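Local coordinates for protein probable tagatose 6-phosphate kinase (Sinorhizobium meliloti, PDB 3TXV) that probably acts in carbohydrate metabolism, perhaps as a tagatose-6-phosphate kinase, at residues 26-40 / 408-420. Numbering follows the deposited sequence.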
loop_
_atom_site.group_PDB
_atom_site.type_symbol
_atom_site.label_atom_id
_atom_site.label_comp_id
_atom_site.label_asym_id
_atom_site.label_seq_id
_atom_site.Cartn_x
_atom_site.Cartn_y
_atom_site.Cartn_z
ATOM N N ILE A 26 1.694 4.735 2.599
ATOM C CA ILE A 26 0.428 4.497 1.938
ATOM C C ILE A 26 0.669 3.898 0.573
ATOM O O ILE A 26 1.107 4.623 -0.325
ATOM C CB ILE A 26 -0.344 5.794 1.734
ATOM C CG1 ILE A 26 -0.239 6.738 2.972
ATOM C CG2 ILE A 26 -1.731 5.478 1.287
ATOM C CD1 ILE A 26 -0.649 6.140 4.331
ATOM N N CYS A 27 0.414 2.590 0.415
ATOM C CA CYS A 27 0.418 1.978 -0.916
ATOM C C CYS A 27 -0.981 1.683 -1.334
ATOM O O CYS A 27 -1.426 0.526 -1.313
ATOM C CB CYS A 27 1.186 0.667 -0.988
ATOM S SG CYS A 27 2.278 0.491 0.335
ATOM N N SER A 28 -1.684 2.730 -1.706
ATOM C CA SER A 28 -2.887 2.540 -2.449
ATOM C C SER A 28 -2.762 3.364 -3.724
ATOM O O SER A 28 -2.012 4.339 -3.793
ATOM C CB SER A 28 -4.116 2.902 -1.613
ATOM O OG SER A 28 -5.087 1.860 -1.701
ATOM N N ALA A 29 -3.472 2.919 -4.741
ATOM C CA ALA A 29 -3.479 3.559 -6.023
ATOM C C ALA A 29 -4.681 4.456 -6.097
ATOM O O ALA A 29 -4.787 5.255 -7.027
ATOM C CB ALA A 29 -3.572 2.514 -7.107
ATOM N N HIS A 30 -5.593 4.320 -5.131
ATOM C CA HIS A 30 -6.925 4.915 -5.254
ATOM C C HIS A 30 -6.899 6.413 -5.003
ATOM O O HIS A 30 -6.483 6.836 -3.932
ATOM C CB HIS A 30 -7.945 4.227 -4.323
ATOM C CG HIS A 30 -9.367 4.473 -4.724
ATOM N ND1 HIS A 30 -9.982 5.696 -4.563
ATOM C CD2 HIS A 30 -10.272 3.674 -5.335
ATOM C CE1 HIS A 30 -11.214 5.634 -5.041
ATOM N NE2 HIS A 30 -11.413 4.421 -5.520
ATOM N N PRO A 31 -7.347 7.217 -5.993
ATOM C CA PRO A 31 -7.446 8.693 -5.913
ATOM C C PRO A 31 -8.025 9.213 -4.592
ATOM O O PRO A 31 -7.464 10.150 -4.010
ATOM C CB PRO A 31 -8.391 9.056 -7.061
ATOM C CG PRO A 31 -8.719 7.764 -7.784
ATOM C CD PRO A 31 -7.719 6.730 -7.331
ATOM N N LEU A 32 -9.131 8.626 -4.112
ATOM C CA LEU A 32 -9.703 9.082 -2.859
ATOM C C LEU A 32 -8.875 8.713 -1.650
ATOM O O LEU A 32 -8.846 9.471 -0.689
ATOM C CB LEU A 32 -11.116 8.595 -2.674
ATOM C CG LEU A 32 -12.127 9.278 -3.576
ATOM C CD1 LEU A 32 -13.374 8.390 -3.700
ATOM C CD2 LEU A 32 -12.490 10.672 -3.055
ATOM N N VAL A 33 -8.203 7.564 -1.668
ATOM C CA VAL A 33 -7.292 7.253 -0.566
ATOM C C VAL A 33 -6.104 8.242 -0.582
ATOM O O VAL A 33 -5.697 8.750 0.451
ATOM C CB VAL A 33 -6.788 5.770 -0.559
ATOM C CG1 VAL A 33 -5.739 5.543 0.561
ATOM C CG2 VAL A 33 -7.931 4.811 -0.400
ATOM N N ILE A 34 -5.571 8.550 -1.751
ATOM C CA ILE A 34 -4.476 9.491 -1.776
ATOM C C ILE A 34 -4.921 10.864 -1.207
ATOM O O ILE A 34 -4.290 11.380 -0.262
ATOM C CB ILE A 34 -3.847 9.588 -3.182
ATOM C CG1 ILE A 34 -3.019 8.332 -3.457
ATOM C CG2 ILE A 34 -2.938 10.807 -3.290
ATOM C CD1 ILE A 34 -3.138 7.849 -4.875
ATOM N N GLU A 35 -6.009 11.420 -1.769
ATOM C CA GLU A 35 -6.632 12.665 -1.306
ATOM C C GLU A 35 -6.800 12.627 0.195
ATOM O O GLU A 35 -6.450 13.576 0.886
ATOM C CB GLU A 35 -7.986 12.837 -1.987
ATOM C CG GLU A 35 -8.849 14.084 -1.602
ATOM C CD GLU A 35 -9.988 14.310 -2.620
ATOM O OE1 GLU A 35 -10.031 13.589 -3.659
ATOM O OE2 GLU A 35 -10.827 15.208 -2.415
ATOM N N ALA A 36 -7.311 11.512 0.699
ATOM C CA ALA A 36 -7.541 11.345 2.127
ATOM C C ALA A 36 -6.250 11.260 2.939
ATOM O O ALA A 36 -6.152 11.802 4.040
ATOM C CB ALA A 36 -8.391 10.126 2.361
ATOM N N ALA A 37 -5.261 10.581 2.390
ATOM C CA ALA A 37 -3.956 10.518 3.020
ATOM C C ALA A 37 -3.367 11.887 3.082
ATOM O O ALA A 37 -2.852 12.284 4.105
ATOM C CB ALA A 37 -3.022 9.572 2.282
HETATM N N MSE A 38 -3.432 12.618 1.991
HETATM C CA MSE A 38 -2.900 13.962 2.028
HETATM C C MSE A 38 -3.608 14.799 3.116
HETATM O O MSE A 38 -2.956 15.290 4.019
HETATM C CB MSE A 38 -2.955 14.611 0.646
HETATM C CG MSE A 38 -1.858 14.163 -0.312
HETATM SE SE MSE A 38 -2.565 14.527 -2.039
HETATM C CE MSE A 38 -1.018 14.567 -3.190
ATOM N N LEU A 39 -4.940 14.894 3.068
ATOM C CA LEU A 39 -5.711 15.680 4.038
ATOM C C LEU A 39 -5.331 15.430 5.491
ATOM O O LEU A 39 -5.300 16.362 6.298
ATOM C CB LEU A 39 -7.224 15.505 3.841
ATOM C CG LEU A 39 -7.844 16.167 2.585
ATOM C CD1 LEU A 39 -9.335 15.907 2.457
ATOM C CD2 LEU A 39 -7.582 17.681 2.505
ATOM N N ARG A 40 -5.032 14.188 5.843
ATOM C CA ARG A 40 -4.644 13.907 7.212
ATOM C C ARG A 40 -3.243 14.443 7.492
ATOM O O ARG A 40 -3.026 15.137 8.503
ATOM C CB ARG A 40 -4.773 12.416 7.514
ATOM C CG ARG A 40 -3.953 11.926 8.692
ATOM C CD ARG A 40 -4.401 12.490 9.994
ATOM N NE ARG A 40 -5.849 12.412 10.102
ATOM C CZ ARG A 40 -6.525 12.494 11.242
ATOM N NH1 ARG A 40 -5.882 12.647 12.389
ATOM N NH2 ARG A 40 -7.846 12.411 11.234
ATOM N N LYS A 408 -19.199 12.112 -0.483
ATOM C CA LYS A 408 -17.723 12.165 -0.612
ATOM C C LYS A 408 -17.051 12.465 0.727
ATOM O O LYS A 408 -16.040 11.828 1.075
ATOM C CB LYS A 408 -17.333 13.205 -1.674
ATOM C CG LYS A 408 -15.957 13.094 -2.307
ATOM C CD LYS A 408 -15.048 14.212 -1.805
ATOM C CE LYS A 408 -14.325 14.939 -2.971
ATOM N NZ LYS A 408 -13.151 14.197 -3.525
ATOM N N PRO A 409 -17.589 13.439 1.488
ATOM C CA PRO A 409 -17.046 13.568 2.831
ATOM C C PRO A 409 -17.203 12.295 3.664
ATOM O O PRO A 409 -16.333 11.984 4.471
ATOM C CB PRO A 409 -17.872 14.721 3.422
ATOM C CG PRO A 409 -18.098 15.612 2.249
ATOM C CD PRO A 409 -18.346 14.650 1.096
ATOM N N LEU A 410 -18.286 11.557 3.474
ATOM C CA LEU A 410 -18.442 10.324 4.224
ATOM C C LEU A 410 -17.472 9.228 3.751
ATOM O O LEU A 410 -17.006 8.392 4.552
ATOM C CB LEU A 410 -19.898 9.871 4.246
ATOM C CG LEU A 410 -20.855 10.767 5.056
ATOM C CD1 LEU A 410 -22.290 10.488 4.689
ATOM C CD2 LEU A 410 -20.653 10.628 6.577
ATOM N N ALA A 411 -17.118 9.269 2.475
ATOM C CA ALA A 411 -16.087 8.378 1.966
ATOM C C ALA A 411 -14.695 8.743 2.506
ATOM O O ALA A 411 -14.036 7.894 3.051
ATOM C CB ALA A 411 -16.117 8.340 0.433
ATOM N N LEU A 412 -14.239 9.995 2.386
ATOM C CA LEU A 412 -12.971 10.395 3.048
ATOM C C LEU A 412 -12.971 10.064 4.537
ATOM O O LEU A 412 -11.998 9.581 5.088
ATOM C CB LEU A 412 -12.715 11.883 2.913
ATOM C CG LEU A 412 -12.139 12.568 1.667
ATOM C CD1 LEU A 412 -12.070 11.672 0.402
ATOM C CD2 LEU A 412 -12.934 13.878 1.393
ATOM N N ALA A 413 -14.096 10.318 5.181
ATOM C CA ALA A 413 -14.264 10.091 6.608
ATOM C C ALA A 413 -13.975 8.675 6.981
ATOM O O ALA A 413 -13.383 8.452 8.024
ATOM C CB ALA A 413 -15.669 10.438 7.025
ATOM N N ALA A 414 -14.405 7.731 6.136
ATOM C CA ALA A 414 -14.103 6.303 6.339
ATOM C C ALA A 414 -12.595 6.071 6.244
ATOM O O ALA A 414 -11.991 5.582 7.202
ATOM C CB ALA A 414 -14.855 5.427 5.349
ATOM N N VAL A 415 -11.980 6.471 5.124
ATOM C CA VAL A 415 -10.527 6.345 4.974
ATOM C C VAL A 415 -9.762 6.930 6.192
ATOM O O VAL A 415 -8.933 6.244 6.829
ATOM C CB VAL A 415 -10.015 6.950 3.626
ATOM C CG1 VAL A 415 -8.657 6.425 3.309
ATOM C CG2 VAL A 415 -10.951 6.583 2.499
ATOM N N ASP A 416 -10.083 8.190 6.509
ATOM C CA ASP A 416 -9.440 8.969 7.573
ATOM C C ASP A 416 -9.481 8.249 8.924
ATOM O O ASP A 416 -8.548 8.326 9.697
ATOM C CB ASP A 416 -10.102 10.343 7.651
ATOM C CG ASP A 416 -9.216 11.390 8.294
ATOM O OD1 ASP A 416 -8.206 11.788 7.670
ATOM O OD2 ASP A 416 -9.537 11.845 9.406
ATOM N N ALA A 417 -10.546 7.508 9.193
ATOM C CA ALA A 417 -10.597 6.740 10.439
ATOM C C ALA A 417 -9.456 5.700 10.568
ATOM O O ALA A 417 -8.896 5.515 11.648
ATOM C CB ALA A 417 -11.970 6.112 10.643
ATOM N N VAL A 418 -9.101 5.046 9.465
ATOM C CA VAL A 418 -7.961 4.126 9.434
ATOM C C VAL A 418 -6.692 4.947 9.594
ATOM O O VAL A 418 -5.913 4.718 10.516
ATOM C CB VAL A 418 -7.912 3.337 8.113
ATOM C CG1 VAL A 418 -6.872 2.230 8.173
ATOM C CG2 VAL A 418 -9.309 2.780 7.742
ATOM N N LEU A 419 -6.532 5.939 8.723
ATOM C CA LEU A 419 -5.383 6.854 8.745
ATOM C C LEU A 419 -5.065 7.522 10.070
ATOM O O LEU A 419 -3.906 7.648 10.409
ATOM C CB LEU A 419 -5.548 7.953 7.709
ATOM C CG LEU A 419 -5.354 7.577 6.253
ATOM C CD1 LEU A 419 -5.227 8.856 5.472
ATOM C CD2 LEU A 419 -4.136 6.683 6.066
ATOM N N GLN A 420 -6.084 7.981 10.788
ATOM C CA GLN A 420 -5.897 8.548 12.128
ATOM C C GLN A 420 -5.013 7.639 12.971
ATOM O O GLN A 420 -4.110 8.134 13.650
ATOM C CB GLN A 420 -7.226 8.758 12.876
ATOM C CG GLN A 420 -7.701 10.213 13.038
ATOM C CD GLN A 420 -8.961 10.345 13.947
ATOM O OE1 GLN A 420 -9.927 11.085 13.638
ATOM N NE2 GLN A 420 -8.944 9.621 15.072
#
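Ala36 sets its methyl against the beta-branched side of Val415, CB to CB 3.8 Å, at the middle of a helix pair in which the axes of 31-40 and 408-420 come within 9.2 Å and cross at -60°. A methyl suits this point because the backbones draw close here, the CA atoms of Ala36 and Leu412 lying 5.6 Å apart. Val33 meets the same Val415 through its gamma methyls, the two side chains running at about a right angle. Toward one end, Leu412 CD1 lies 3.6 Å from Leu32 CD2, again crosswise; toward the other, Leu419 spreads its two methyls, CD1 beside Ala37 and CD2 on Ile26 CD1. Leucine, isoleucine and valine suit this apolar seam because they pack closely and need no polar partner.

The fold is a closed barrel of eight parallel strands with the order of a TIM barrel. Ile26 ends its first strand, helix 31-43 follows, and the near C-terminal helix 407-424 packs on that helix from outside, also touching helix 290-310 through Leu419.

Charged pairs flank the apolar seam. Lys408, its chain bent, forms a salt bridge with Glu35, NZ meeting the syn side of OE2 at 2.8 Å, somewhat out of the carboxylate plane. Glu35 reaches it with an extended chain and CG anti to the backbone N (chi1 178°); two such long, flexible chains can span the helices at their outer edge. At the other end, the Arg40 guanidinium presents an edge to Asp416, the planes tilted 38° apart. Arginine suits this place by offering two donors to two oxygens: NE gives a weak bond to OD1, while NH2 pairs with OD2 in a salt bridge, though the modelled place of NH2 is less sure. Replacing Arg40 by an alanine would probably leave the Asp416 carboxylate without this cationic mate.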